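Local atomic coordinates of aspartate aminotransferase (Giardia lamblia, PDB entry 3MEB), a protein that probably catalyses the reversible transfer of an amino group from L-aspartate to 2-oxoglutarate, giving oxaloacetate and L-glutamate, with pyridoxal 5'-phosphate as cofactor. Residues A[31-35]-A[36-40]; A[132-135]-A[136-139]; A[155-158]-A[159-163]; A[279-282]-A[283-286]; A[312-315]-A[316-319]. All blocks are in the same frame, centred on the assembly; numbering follows the deposited sequence.

Contact 1: residues A[31-35]-A[36-40]; sequences SPPDA and ILNLT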
loop_
_atom_site.group_PDB
_atom_site.type_symbol
_atom_site.label_atom_id
_atom_site.label_comp_id
_atom_site.label_asym_id
_atom_site.label_seq_id
_atom_site.Cartn_x
_atom_site.Cartn_y
_atom_site.Cartn_z
ATOM N N SER A 31 -9.206 19.157 3.211
ATOM C CA SER A 31 -10.221 18.119 3.296
ATOM C C SER A 31 -10.405 17.852 4.776
ATOM O O SER A 31 -9.414 17.688 5.480
ATOM C CB SER A 31 -9.777 16.843 2.583
ATOM O OG SER A 31 -9.541 17.066 1.194
ATOM N N PRO A 32 -11.653 17.808 5.258
ATOM C CA PRO A 32 -11.849 17.476 6.669
ATOM C C PRO A 32 -11.295 16.085 7.049
ATOM O O PRO A 32 -11.296 15.172 6.233
ATOM C CB PRO A 32 -13.352 17.460 6.831
ATOM C CG PRO A 32 -13.913 18.218 5.632
ATOM C CD PRO A 32 -12.924 18.063 4.553
ATOM N N PRO A 33 -10.839 15.933 8.294
ATOM C CA PRO A 33 -10.225 14.690 8.742
ATOM C C PRO A 33 -11.239 13.544 8.644
ATOM O O PRO A 33 -12.444 13.811 8.762
ATOM C CB PRO A 33 -9.918 14.978 10.214
ATOM C CG PRO A 33 -9.896 16.399 10.332
ATOM C CD PRO A 33 -10.836 16.951 9.347
ATOM N N ASP A 34 -10.793 12.311 8.416
ATOM C CA ASP A 34 -11.739 11.182 8.464
ATOM C C ASP A 34 -12.512 11.191 9.773
ATOM O O ASP A 34 -11.905 11.294 10.851
ATOM C CB ASP A 34 -11.021 9.836 8.337
ATOM C CG ASP A 34 -11.966 8.679 8.163
ATOM O OD1 ASP A 34 -12.428 8.456 7.037
ATOM O OD2 ASP A 34 -12.201 7.941 9.138
ATOM N N ALA A 35 -13.830 11.009 9.675
ATOM C CA ALA A 35 -14.733 11.157 10.830
ATOM C C ALA A 35 -14.547 10.049 11.869
ATOM O O ALA A 35 -14.876 10.241 13.028
ATOM C CB ALA A 35 -16.194 11.214 10.375
ATOM N N ILE A 36 -14.054 8.891 11.438
ATOM C CA ILE A 36 -13.717 7.818 12.353
ATOM C C ILE A 36 -12.259 7.935 12.795
ATOM O O ILE A 36 -11.986 8.060 14.002
ATOM C CB ILE A 36 -14.033 6.415 11.748
ATOM C CG1 ILE A 36 -15.531 6.323 11.395
ATOM C CG2 ILE A 36 -13.585 5.310 12.738
ATOM C CD1 ILE A 36 -15.939 5.050 10.599
ATOM N N LEU A 37 -11.307 7.901 11.857
ATOM C CA LEU A 37 -9.893 7.877 12.279
ATOM C C LEU A 37 -9.496 9.081 13.152
ATOM O O LEU A 37 -8.668 8.970 14.099
ATOM C CB LEU A 37 -8.916 7.767 11.067
ATOM C CG LEU A 37 -8.952 6.450 10.273
ATOM C CD1 LEU A 37 -7.985 6.429 9.091
ATOM C CD2 LEU A 37 -8.683 5.272 11.201
ATOM N N ASN A 38 -10.070 10.243 12.838
ATOM C CA ASN A 38 -9.724 11.471 13.564
ATOM C C ASN A 38 -10.140 11.395 15.048
ATOM O O ASN A 38 -9.640 12.156 15.865
ATOM C CB ASN A 38 -10.344 12.684 12.844
ATOM C CG ASN A 38 -9.971 14.062 13.477
ATOM O OD1 ASN A 38 -8.801 14.455 13.502
ATOM N ND2 ASN A 38 -11.000 14.801 13.940
ATOM N N LEU A 39 -11.038 10.465 15.413
ATOM C CA LEU A 39 -11.460 10.363 16.798
ATOM C C LEU A 39 -10.303 9.958 17.676
ATOM O O LEU A 39 -10.223 10.382 18.840
ATOM C CB LEU A 39 -12.624 9.369 16.957
ATOM C CG LEU A 39 -13.938 9.775 16.301
ATOM C CD1 LEU A 39 -14.898 8.527 16.278
ATOM C CD2 LEU A 39 -14.591 10.967 17.045
ATOM N N THR A 40 -9.376 9.168 17.140
ATOM C CA THR A 40 -8.196 8.788 17.935
ATOM C C THR A 40 -7.253 9.984 18.118
ATOM O O THR A 40 -6.647 10.120 19.185
ATOM C CB THR A 40 -7.507 7.581 17.313
ATOM O OG1 THR A 40 -8.473 6.522 17.243
ATOM C CG2 THR A 40 -6.274 7.127 18.140
#
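Asp34 caps the turn that opens helix 37-45 by accepting from Ile36 N and Leu37 N, in a local contact at the surface of the subunit. Both bonds end on one oxygen, OD2. Leu37 N lies 2.9 Å from Asp34 OD2, almost straight at 173°, and meets the anti lone pair, away from OD1. Ile36 N comes to the same Asp34 OD2 at 3.1 Å from well above the carboxylate plane, with a more bent angle of 135°. The side chain leaves with CG anti to the backbone N (chi1 -171°), which brings OD2 to the two amides. This is side-chain capping of a helix start, pairing a carboxylate with N-H groups that have no earlier turn to bond to. OD1 is used elsewhere, in a salt bridge to Arg319 NE of the second subunit, so one carboxylate serves both the helix start and the dimer interface. Beside the cap, Pro33 runs alongside Asn38, with Pro33 CB 3.4 Å from Asn38 CG. The Leu39 branch point packs on the turn, its CG 3.4 Å from Ala35 O. Beyond its CB, the Ile36 side chain packs on Val56 and Val414, near Trp155 of the cofactor site.

Contact 2: residues A[132-135]-A[136-139]; sequences LHIG and FEFL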
loop_
_atom_site.group_PDB
_atom_site.type_symbol
_atom_site.label_atom_id
_atom_site.label_comp_id
_atom_site.label_asym_id
_atom_site.label_seq_id
_atom_site.Cartn_x
_atom_site.Cartn_y
_atom_site.Cartn_z
ATOM N N LEU A 132 -10.169 -4.134 -1.157
ATOM C CA LEU A 132 -11.381 -3.558 -1.768
ATOM C C LEU A 132 -11.048 -2.707 -2.954
ATOM O O LEU A 132 -11.712 -2.795 -3.969
ATOM C CB LEU A 132 -12.161 -2.689 -0.762
ATOM C CG LEU A 132 -12.768 -3.406 0.460
ATOM C CD1 LEU A 132 -12.960 -2.437 1.627
ATOM C CD2 LEU A 132 -14.112 -4.170 0.080
ATOM N N HIS A 133 -10.086 -1.808 -2.795
ATOM C CA HIS A 133 -9.631 -1.016 -3.918
ATOM C C HIS A 133 -9.346 -1.877 -5.165
ATOM O O HIS A 133 -9.924 -1.638 -6.228
ATOM C CB HIS A 133 -8.421 -0.134 -3.572
ATOM C CG HIS A 133 -7.833 0.550 -4.761
ATOM N ND1 HIS A 133 -8.486 1.561 -5.441
ATOM C CD2 HIS A 133 -6.664 0.349 -5.413
ATOM C CE1 HIS A 133 -7.746 1.942 -6.467
ATOM N NE2 HIS A 133 -6.640 1.218 -6.479
ATOM N N ILE A 134 -8.451 -2.839 -5.013
ATOM C CA ILE A 134 -7.988 -3.657 -6.144
ATOM C C ILE A 134 -9.119 -4.536 -6.690
ATOM O O ILE A 134 -9.247 -4.698 -7.915
ATOM C CB ILE A 134 -6.749 -4.520 -5.779
ATOM C CG1 ILE A 134 -5.541 -3.613 -5.529
ATOM C CG2 ILE A 134 -6.418 -5.529 -6.916
ATOM C CD1 ILE A 134 -5.044 -2.853 -6.785
ATOM N N GLY A 135 -9.964 -5.033 -5.788
ATOM C CA GLY A 135 -11.084 -5.871 -6.180
ATOM C C GLY A 135 -12.189 -5.070 -6.883
ATOM O O GLY A 135 -12.710 -5.490 -7.932
ATOM N N PHE A 136 -12.484 -3.875 -6.375
ATOM C CA PHE A 136 -13.419 -2.951 -7.068
ATOM C C PHE A 136 -12.931 -2.612 -8.489
ATOM O O PHE A 136 -13.704 -2.656 -9.485
ATOM C CB PHE A 136 -13.593 -1.658 -6.265
ATOM C CG PHE A 136 -14.467 -1.777 -5.046
ATOM C CD1 PHE A 136 -14.779 -3.007 -4.473
ATOM C CD2 PHE A 136 -14.948 -0.626 -4.427
ATOM C CE1 PHE A 136 -15.555 -3.074 -3.315
ATOM C CE2 PHE A 136 -15.710 -0.703 -3.276
ATOM C CZ PHE A 136 -16.010 -1.918 -2.726
ATOM N N GLU A 137 -11.661 -2.235 -8.593
ATOM C CA GLU A 137 -11.066 -1.912 -9.870
ATOM C C GLU A 137 -11.007 -3.145 -10.774
ATOM O O GLU A 137 -11.257 -3.050 -11.980
ATOM C CB GLU A 137 -9.656 -1.334 -9.695
ATOM C CG GLU A 137 -8.917 -1.077 -10.992
ATOM C CD GLU A 137 -7.492 -0.615 -10.763
ATOM O OE1 GLU A 137 -6.745 -1.228 -9.935
ATOM O OE2 GLU A 137 -7.094 0.343 -11.451
ATOM N N PHE A 138 -10.721 -4.298 -10.196
ATOM C CA PHE A 138 -10.695 -5.560 -10.968
ATOM C C PHE A 138 -12.024 -5.762 -11.712
ATOM O O PHE A 138 -12.061 -6.056 -12.894
ATOM C CB PHE A 138 -10.405 -6.720 -10.015
ATOM C CG PHE A 138 -10.402 -8.090 -10.670
ATOM C CD1 PHE A 138 -9.227 -8.621 -11.180
ATOM C CD2 PHE A 138 -11.545 -8.864 -10.694
ATOM C CE1 PHE A 138 -9.200 -9.913 -11.761
ATOM C CE2 PHE A 138 -11.534 -10.153 -11.287
ATOM C CZ PHE A 138 -10.356 -10.674 -11.820
ATOM N N LEU A 139 -13.124 -5.599 -10.997
ATOM C CA LEU A 139 -14.436 -5.802 -11.589
ATOM C C LEU A 139 -14.832 -4.663 -12.507
ATOM O O LEU A 139 -15.465 -4.908 -13.556
ATOM C CB LEU A 139 -15.492 -6.012 -10.486
ATOM C CG LEU A 139 -15.344 -7.282 -9.631
ATOM C CD1 LEU A 139 -16.341 -7.309 -8.493
ATOM C CD2 LEU A 139 -15.444 -8.545 -10.518
#
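Helix 127-142, whose first residues belong to the pyridoxal 5'-phosphate pocket, makes this contact between successive turns. Leu132 and Phe136 stand one turn apart on one flank and run out together. Leu132 CD2 touches Phe136 CE1 at 3.8 Å, near the rim of the ring. Leu132 CB lies over one ring face, 4.3 Å above the plane and offset toward the rim. Phe136 holds CG anti to its carbonyl carbon (chi1 -76°), which folds the ring back over the preceding turn. Phe148 and Phe239 meet this ring edge-to-face. Four i to i+4 backbone bonds join the two segments. Among them are Phe136 N to Leu132 O at 2.7 Å and Glu137 N to His133 O at 3.0 Å.

On another flank, Ile134 and Glu137 run alongside each other, with Ile134 CD1 3.9 Å from Glu137 OE1. His133 NE2 is 4.2 Å from Glu137 OE1, not in contact. Lys164 of the second subunit reaches both, by a hydrogen bond to His133 NE2 and a salt bridge to Glu137 OE1. Gln317 NE2 also bonds Glu137 OE1. This buried carboxylate oxygen is thus gripped by an amide and an ammonium group. The lysine should favour the charged form of Glu137 and may disfavour a protonated His133.

Contact 3: residues A[155-158]-A[159-163]; sequences WPNH and YGIYD. With SO4 (sulfate ion), chain C.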
loop_
_atom_site.group_PDB
_atom_site.type_symbol
_atom_site.label_atom_id
_atom_site.label_comp_id
_atom_site.label_asym_id
_atom_site.label_seq_id
_atom_site.Cartn_x
_atom_site.Cartn_y
_atom_site.Cartn_z
ATOM N N TRP A 155 -19.987 0.465 5.706
ATOM C CA TRP A 155 -18.813 1.177 6.185
ATOM C C TRP A 155 -18.582 2.422 5.321
ATOM O O TRP A 155 -18.442 2.279 4.086
ATOM C CB TRP A 155 -17.620 0.260 6.025
ATOM C CG TRP A 155 -16.349 0.684 6.696
ATOM C CD1 TRP A 155 -16.169 1.070 8.011
ATOM C CD2 TRP A 155 -15.042 0.639 6.103
ATOM N NE1 TRP A 155 -14.822 1.279 8.257
ATOM C CE2 TRP A 155 -14.116 1.034 7.098
ATOM C CE3 TRP A 155 -14.569 0.286 4.831
ATOM C CZ2 TRP A 155 -12.737 1.111 6.845
ATOM C CZ3 TRP A 155 -13.180 0.363 4.579
ATOM C CH2 TRP A 155 -12.297 0.780 5.578
ATOM N N PRO A 156 -18.528 3.633 5.955
ATOM C CA PRO A 156 -18.437 4.862 5.187
ATOM C C PRO A 156 -17.355 4.858 4.131
ATOM O O PRO A 156 -17.576 5.352 3.016
ATOM C CB PRO A 156 -18.154 5.927 6.262
ATOM C CG PRO A 156 -18.890 5.448 7.430
ATOM C CD PRO A 156 -18.778 3.917 7.387
ATOM N N ASN A 157 -16.206 4.262 4.436
ATOM C CA ASN A 157 -15.113 4.317 3.479
ATOM C C ASN A 157 -15.387 3.549 2.198
ATOM O O ASN A 157 -14.705 3.808 1.166
ATOM C CB ASN A 157 -13.790 3.842 4.085
ATOM C CG ASN A 157 -12.585 4.291 3.260
ATOM O OD1 ASN A 157 -12.624 5.383 2.624
ATOM N ND2 ASN A 157 -11.491 3.491 3.298
ATOM N N HIS A 158 -16.347 2.614 2.241
ATOM C CA HIS A 158 -16.762 1.934 1.039
ATOM C C HIS A 158 -17.174 2.945 -0.052
ATOM O O HIS A 158 -16.870 2.726 -1.236
ATOM C CB HIS A 158 -17.954 0.969 1.244
ATOM C CG HIS A 158 -17.628 -0.329 1.911
ATOM N ND1 HIS A 158 -18.583 -1.051 2.605
ATOM C CD2 HIS A 158 -16.490 -1.060 1.968
ATOM C CE1 HIS A 158 -18.032 -2.149 3.084
ATOM N NE2 HIS A 158 -16.773 -2.199 2.686
ATOM N N TYR A 159 -17.862 4.017 0.330
ATOM C CA TYR A 159 -18.328 5.000 -0.658
ATOM C C TYR A 159 -17.135 5.663 -1.316
ATOM O O TYR A 159 -17.170 5.958 -2.491
ATOM C CB TYR A 159 -19.216 6.093 -0.037
ATOM C CG TYR A 159 -20.460 5.529 0.616
ATOM C CD1 TYR A 159 -21.293 4.655 -0.069
ATOM C CD2 TYR A 159 -20.797 5.865 1.925
ATOM C CE1 TYR A 159 -22.424 4.112 0.551
ATOM C CE2 TYR A 159 -21.918 5.329 2.537
ATOM C CZ TYR A 159 -22.721 4.462 1.853
ATOM O OH TYR A 159 -23.831 3.974 2.495
ATOM N N GLY A 160 -16.090 5.916 -0.542
ATOM C CA GLY A 160 -14.903 6.594 -1.084
ATOM C C GLY A 160 -14.033 5.686 -1.935
ATOM O O GLY A 160 -13.482 6.105 -2.934
ATOM N N ILE A 161 -13.868 4.446 -1.489
ATOM C CA ILE A 161 -13.142 3.443 -2.236
ATOM C C ILE A 161 -13.847 3.318 -3.569
ATOM O O ILE A 161 -13.210 3.347 -4.626
ATOM C CB ILE A 161 -13.110 2.094 -1.515
ATOM C CG1 ILE A 161 -12.370 2.223 -0.173
ATOM C CG2 ILE A 161 -12.424 1.051 -2.412
ATOM C CD1 ILE A 161 -12.720 1.177 0.871
ATOM N N TYR A 162 -15.176 3.212 -3.506
ATOM C CA TYR A 162 -15.987 3.162 -4.715
ATOM C C TYR A 162 -15.800 4.403 -5.588
ATOM O O TYR A 162 -15.625 4.283 -6.814
ATOM C CB TYR A 162 -17.470 2.960 -4.377
ATOM C CG TYR A 162 -18.319 2.787 -5.598
ATOM C CD1 TYR A 162 -18.779 3.896 -6.287
ATOM C CD2 TYR A 162 -18.663 1.514 -6.082
ATOM C CE1 TYR A 162 -19.553 3.769 -7.440
ATOM C CE2 TYR A 162 -19.453 1.381 -7.229
ATOM C CZ TYR A 162 -19.889 2.518 -7.904
ATOM O OH TYR A 162 -20.685 2.472 -9.045
ATOM N N ASP A 163 -15.834 5.596 -4.984
ATOM C CA ASP A 163 -15.750 6.798 -5.799
ATOM C C ASP A 163 -14.439 6.868 -6.560
ATOM O O ASP A 163 -14.397 7.251 -7.729
ATOM C CB ASP A 163 -15.890 8.043 -4.957
ATOM C CG ASP A 163 -15.838 9.302 -5.783
ATOM O OD1 ASP A 163 -16.537 9.399 -6.827
ATOM O OD2 ASP A 163 -15.113 10.215 -5.358
HETATM S S SO4 C . -13.424 0.985 11.678
HETATM O O1 SO4 C . -14.778 0.909 11.084
HETATM O O2 SO4 C . -13.386 1.820 12.870
HETATM O O3 SO4 C . -12.989 -0.362 11.966
HETATM O O4 SO4 C . -12.573 1.546 10.653
#
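Asn157 crosses Ile161 at about a right angle near the start of helix 157-166, its ND2 3.6 Å from Ile161 CD1. The polar partner of Asn157 ND2 is Arg319 O of the second subunit. Asn157 O takes Ile161 N at 2.9 Å, close to straight at 170°. Tyr159 N is satisfied earlier in the turn by Pro156 O at 3.0 Å, and it approaches from above that carbonyl plane. His158 O accepts from Tyr162 N.

The side chain of His158 is held at both nitrogens, ND1 by Thr154 OG1 and NE2 by Asp241 OD2. Trp155 CB lies over one face of the His158 ring, toward its rim. Tyr162 OH has Val171 O as partner.

Trp155 turns its indole with CG anti to the backbone N (chi1 -169°). Ile161 CD1 touches Trp155 CZ3 at 3.8 Å, and Asn157 CB sits over one indole face, toward the rim. Trp155 NE1 donates to O1 of a sulfate at 2.9 Å, with a weak second bond to O4. Arg419, Asn213, Gly57 and Lys277 also bind this ion, probably from the crystallisation liquor. Its place is consistent with the pocket for the substrate's alpha-carboxylate, as in related aspartate aminotransferases. The helix belongs to the beta-alpha-beta unit of strands 148-151 and 174-176. Trp155, just before the helix, borders pyridoxal 5'-phosphate, as in fold-type I aminotransferases, where an aromatic ring stacks on the cofactor.

Contact 4: residues A[279-282]-A[283-286]; sequences FGLY and GERI. With SO4 (sulfate ion), chain E.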
loop_
_atom_site.group_PDB
_atom_site.type_symbol
_atom_site.label_atom_id
_atom_site.label_comp_id
_atom_site.label_asym_id
_atom_site.label_seq_id
_atom_site.Cartn_x
_atom_site.Cartn_y
_atom_site.Cartn_z
ATOM N N PHE A 279 -5.911 -10.607 13.732
ATOM C CA PHE A 279 -4.523 -10.762 14.176
ATOM C C PHE A 279 -4.006 -9.560 14.942
ATOM O O PHE A 279 -2.882 -9.598 15.415
ATOM C CB PHE A 279 -3.560 -11.039 13.017
ATOM C CG PHE A 279 -3.656 -12.432 12.449
ATOM C CD1 PHE A 279 -4.639 -12.751 11.511
ATOM C CD2 PHE A 279 -2.764 -13.410 12.825
ATOM C CE1 PHE A 279 -4.714 -14.034 10.974
ATOM C CE2 PHE A 279 -2.828 -14.694 12.299
ATOM C CZ PHE A 279 -3.780 -15.010 11.364
ATOM N N GLY A 280 -4.791 -8.490 15.028
ATOM C CA GLY A 280 -4.329 -7.243 15.658
ATOM C C GLY A 280 -3.159 -6.579 14.896
ATOM O O GLY A 280 -2.289 -5.933 15.503
ATOM N N LEU A 281 -3.153 -6.710 13.561
ATOM C CA LEU A 281 -2.043 -6.197 12.757
ATOM C C LEU A 281 -2.430 -4.909 12.023
ATOM O O LEU A 281 -1.884 -4.625 10.965
ATOM C CB LEU A 281 -1.515 -7.264 11.777
ATOM C CG LEU A 281 -1.081 -8.571 12.448
ATOM C CD1 LEU A 281 -0.730 -9.602 11.391
ATOM C CD2 LEU A 281 0.090 -8.350 13.382
ATOM N N TYR A 282 -3.378 -4.167 12.602
ATOM C CA TYR A 282 -3.859 -2.869 12.085
ATOM C C TYR A 282 -2.861 -2.101 11.210
ATOM O O TYR A 282 -3.087 -1.897 10.003
ATOM C CB TYR A 282 -4.277 -1.960 13.260
ATOM C CG TYR A 282 -5.257 -2.629 14.212
ATOM C CD1 TYR A 282 -6.620 -2.575 13.963
ATOM C CD2 TYR A 282 -4.813 -3.325 15.342
ATOM C CE1 TYR A 282 -7.513 -3.185 14.787
ATOM C CE2 TYR A 282 -5.711 -3.945 16.171
ATOM C CZ TYR A 282 -7.071 -3.872 15.878
ATOM O OH TYR A 282 -7.985 -4.490 16.675
ATOM N N GLY A 283 -1.781 -1.647 11.834
ATOM C CA GLY A 283 -0.750 -0.865 11.136
ATOM C C GLY A 283 0.203 -1.549 10.150
ATOM O O GLY A 283 0.793 -0.855 9.337
ATOM N N GLU A 284 0.353 -2.883 10.208
ATOM C CA GLU A 284 1.172 -3.616 9.236
ATOM C C GLU A 284 0.574 -3.605 7.821
ATOM O O GLU A 284 1.300 -3.821 6.850
ATOM C CB GLU A 284 1.392 -5.083 9.637
ATOM C CG GLU A 284 1.962 -5.267 11.045
ATOM C CD GLU A 284 3.397 -4.865 11.194
ATOM O OE1 GLU A 284 4.029 -4.454 10.216
ATOM O OE2 GLU A 284 3.924 -5.002 12.317
ATOM N N ARG A 285 -0.729 -3.379 7.724
ATOM C CA ARG A 285 -1.456 -3.323 6.440
ATOM C C ARG A 285 -1.412 -4.644 5.640
ATOM O O ARG A 285 -0.884 -4.719 4.506
ATOM C CB ARG A 285 -0.941 -2.164 5.570
ATOM C CG ARG A 285 -0.741 -0.835 6.288
ATOM C CD ARG A 285 -1.962 -0.344 7.084
ATOM N NE ARG A 285 -3.133 -0.172 6.250
ATOM C CZ ARG A 285 -4.332 -0.679 6.526
ATOM N NH1 ARG A 285 -4.513 -1.397 7.622
ATOM N NH2 ARG A 285 -5.361 -0.465 5.707
ATOM N N ILE A 286 -1.987 -5.672 6.233
ATOM C CA ILE A 286 -1.875 -7.024 5.715
ATOM C C ILE A 286 -3.253 -7.621 5.524
ATOM O O ILE A 286 -4.091 -7.646 6.444
ATOM C CB ILE A 286 -0.940 -7.952 6.556
ATOM C CG1 ILE A 286 -0.801 -9.325 5.877
ATOM C CG2 ILE A 286 -1.421 -8.145 8.050
ATOM C CD1 ILE A 286 -0.186 -9.302 4.449
HETATM S S SO4 E . -8.253 -2.273 7.034
HETATM O O1 SO4 E . -8.743 -3.601 6.752
HETATM O O2 SO4 E . -9.332 -1.556 7.670
HETATM O O3 SO4 E . -7.145 -2.322 7.986
HETATM O O4 SO4 E . -7.916 -1.582 5.804
HETATM O O HOH W 1 -3.379 -4.901 8.772
#
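Arg285 sets CG anti to its carbonyl carbon and then bends twice (chi2 -52°, chi3 -59°), which brings its guanidinium beside the Tyr282 carbonyl. Arg285 NH1 donates to Tyr282 O at 2.8 Å, in the carbonyl plane and close to the guanidinium plane. Arg285 NH1 also reaches O3 of a sulfate at 2.8 Å, nearly straight. Arg285 NH2 reaches O4 of this ion at 2.8 Å. In the backbone, Glu284 N meets Leu281 O at 2.9 Å. A water donates to Leu281 O and accepts from Ile286 N, bridging the turn. Leu281 CD1 packs alongside Ile286 CG2 at 3.7 Å.

The sulfate, probably from the crystallisation liquor, is also held by Ser127, Thr129, Ser274, Ser276 and Tyr90 of the second subunit. Like them, Arg285 binds pyridoxal 5'-phosphate, which suggests that the ion marks the phosphate site. The carbonyl bond, with Trp322 O of the second subunit at NH2, helps to fix the rotation of the guanidinium. Its edge is presented to the anion, whose charge it would help to balance.

Contact 5: residues A[312-315]-A[316-319]; sequences SGMT and LQIR. With EDO (1,2-ethanediol), chain L.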
loop_
_atom_site.group_PDB
_atom_site.type_symbol
_atom_site.label_atom_id
_atom_site.label_comp_id
_atom_site.label_asym_id
_atom_site.label_seq_id
_atom_site.Cartn_x
_atom_site.Cartn_y
_atom_site.Cartn_z
ATOM N N SER A 312 -2.785 -12.631 -12.387
ATOM C CA SER A 312 -1.933 -11.793 -13.248
ATOM C C SER A 312 -2.519 -10.367 -13.443
ATOM O O SER A 312 -1.787 -9.358 -13.423
ATOM C CB SER A 312 -1.645 -12.521 -14.570
ATOM O OG SER A 312 -2.564 -12.224 -15.603
ATOM N N GLY A 313 -3.841 -10.261 -13.555
ATOM C CA GLY A 313 -4.467 -8.932 -13.682
ATOM C C GLY A 313 -4.387 -8.157 -12.374
ATOM O O GLY A 313 -4.029 -6.961 -12.355
ATOM N N MET A 314 -4.729 -8.809 -11.264
ATOM C CA MET A 314 -4.607 -8.112 -9.947
ATOM C C MET A 314 -3.188 -7.566 -9.739
ATOM O O MET A 314 -2.999 -6.425 -9.285
ATOM C CB MET A 314 -4.994 -9.043 -8.786
ATOM C CG MET A 314 -6.465 -9.406 -8.800
ATOM S SD MET A 314 -7.019 -10.454 -7.449
ATOM C CE MET A 314 -6.785 -12.069 -8.106
ATOM N N THR A 315 -2.187 -8.377 -10.069
ATOM C CA THR A 315 -0.787 -7.980 -9.809
ATOM C C THR A 315 -0.341 -6.877 -10.758
ATOM O O THR A 315 0.508 -6.035 -10.412
ATOM C CB THR A 315 0.180 -9.174 -9.811
ATOM O OG1 THR A 315 0.176 -9.825 -11.085
ATOM C CG2 THR A 315 -0.192 -10.184 -8.651
ATOM N N LEU A 316 -0.929 -6.836 -11.942
ATOM C CA LEU A 316 -0.645 -5.746 -12.860
ATOM C C LEU A 316 -1.246 -4.448 -12.275
ATOM O O LEU A 316 -0.597 -3.419 -12.251
ATOM C CB LEU A 316 -1.211 -6.035 -14.240
ATOM C CG LEU A 316 -1.094 -4.908 -15.238
ATOM C CD1 LEU A 316 0.338 -4.361 -15.403
ATOM C CD2 LEU A 316 -1.737 -5.401 -16.540
ATOM N N GLN A 317 -2.476 -4.534 -11.747
ATOM C CA GLN A 317 -3.088 -3.370 -11.089
ATOM C C GLN A 317 -2.212 -2.847 -9.980
ATOM O O GLN A 317 -1.912 -1.635 -9.899
ATOM C CB GLN A 317 -4.465 -3.731 -10.527
ATOM C CG GLN A 317 -5.550 -3.982 -11.608
ATOM C CD GLN A 317 -6.725 -4.640 -10.988
ATOM O OE1 GLN A 317 -7.108 -5.774 -11.354
ATOM N NE2 GLN A 317 -7.281 -3.985 -9.975
ATOM N N ILE A 318 -1.766 -3.773 -9.138
ATOM C CA ILE A 318 -0.956 -3.425 -7.991
ATOM C C ILE A 318 0.386 -2.794 -8.408
ATOM O O ILE A 318 0.820 -1.811 -7.820
ATOM C CB ILE A 318 -0.783 -4.655 -7.095
ATOM C CG1 ILE A 318 -2.085 -4.861 -6.303
ATOM C CG2 ILE A 318 0.415 -4.522 -6.124
ATOM C CD1 ILE A 318 -2.123 -6.213 -5.529
ATOM N N ARG A 319 0.984 -3.359 -9.463
ATOM C CA ARG A 319 2.265 -2.874 -10.011
ATOM C C ARG A 319 2.213 -1.390 -10.267
ATOM O O ARG A 319 3.169 -0.671 -9.944
ATOM C CB ARG A 319 2.617 -3.588 -11.320
ATOM C CG ARG A 319 3.942 -3.183 -11.935
ATOM C CD ARG A 319 5.128 -3.199 -10.954
ATOM N NE ARG A 319 6.392 -3.333 -11.683
ATOM C CZ ARG A 319 7.578 -2.900 -11.262
ATOM N NH1 ARG A 319 7.731 -2.245 -10.092
ATOM N NH2 ARG A 319 8.639 -3.119 -12.028
HETATM C C1 EDO L . 10.649 -1.924 -7.969
HETATM O O1 EDO L . 9.329 -1.716 -7.419
HETATM C C2 EDO L . 10.741 -3.083 -8.942
HETATM O O2 EDO L . 10.627 -2.625 -10.299
#
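Leu316 N bonds Ser312 O at 3.0 Å, beginning 316-319, on the last turns of helix 300-319. Its CB rests 3.5 Å from both Ser312 O and Gly313 O. Its side chain then leads away and packs on Ser31 of the second subunit.

Gln317 follows, with N bonded to Gly313 O at 2.9 Å. CG lies anti to the carbonyl carbon (chi1 -70°) and the chain runs extended, back along the helix. Its CG comes 3.4 Å from Gly313 O, and its OE1 3.7 Å from Met314 CA. On helix 127-142, Gln317 NE2 also finds Ile134 O as an acceptor.

Ile318 bonds through N to Met314 O, and its CG1 lies 3.5 Å from that same Met314 O. Its side chain packs on Ile134 and Cys123.

Arg319 takes Thr315 O with its N, then sends its side chain away from the earlier turn. Its guanidinium meets O2 of an ethanediol, probably from the crystallisation liquor, at the edge and in plane, with Arg319 NH2 2.7 Å from O2. The bonds from NH1 to the diol are weak. With Asp34 of the second subunit at its NE, the guanidinium charge would be partly offset by a carboxylate at the dimer interface.

How the contacts relate
The contacts follow one another along the chain, and all five touch the second subunit. Contacts 2, 3 and 5 form a connected series. Contact 2 has its centre about 12 Å from that of contact 3 and 11 Å from that of contact 5. Helix 127-142 packs on helix 157-166 through Phe136 and Ile161, and on helix 300-319 through Ile134 and Ile318. Contact 4 lies in the loop between strands 269-274 and 287-292 of the mixed sheet, its centre about 20 Å from those of contacts 2 and 3. Contacts 1 and 5 have centres 30 Å apart in one chain, yet they meet across the dimer. Contacts 3 and 4 hold cofactor-site residues, so that site lies close to the dimer interface.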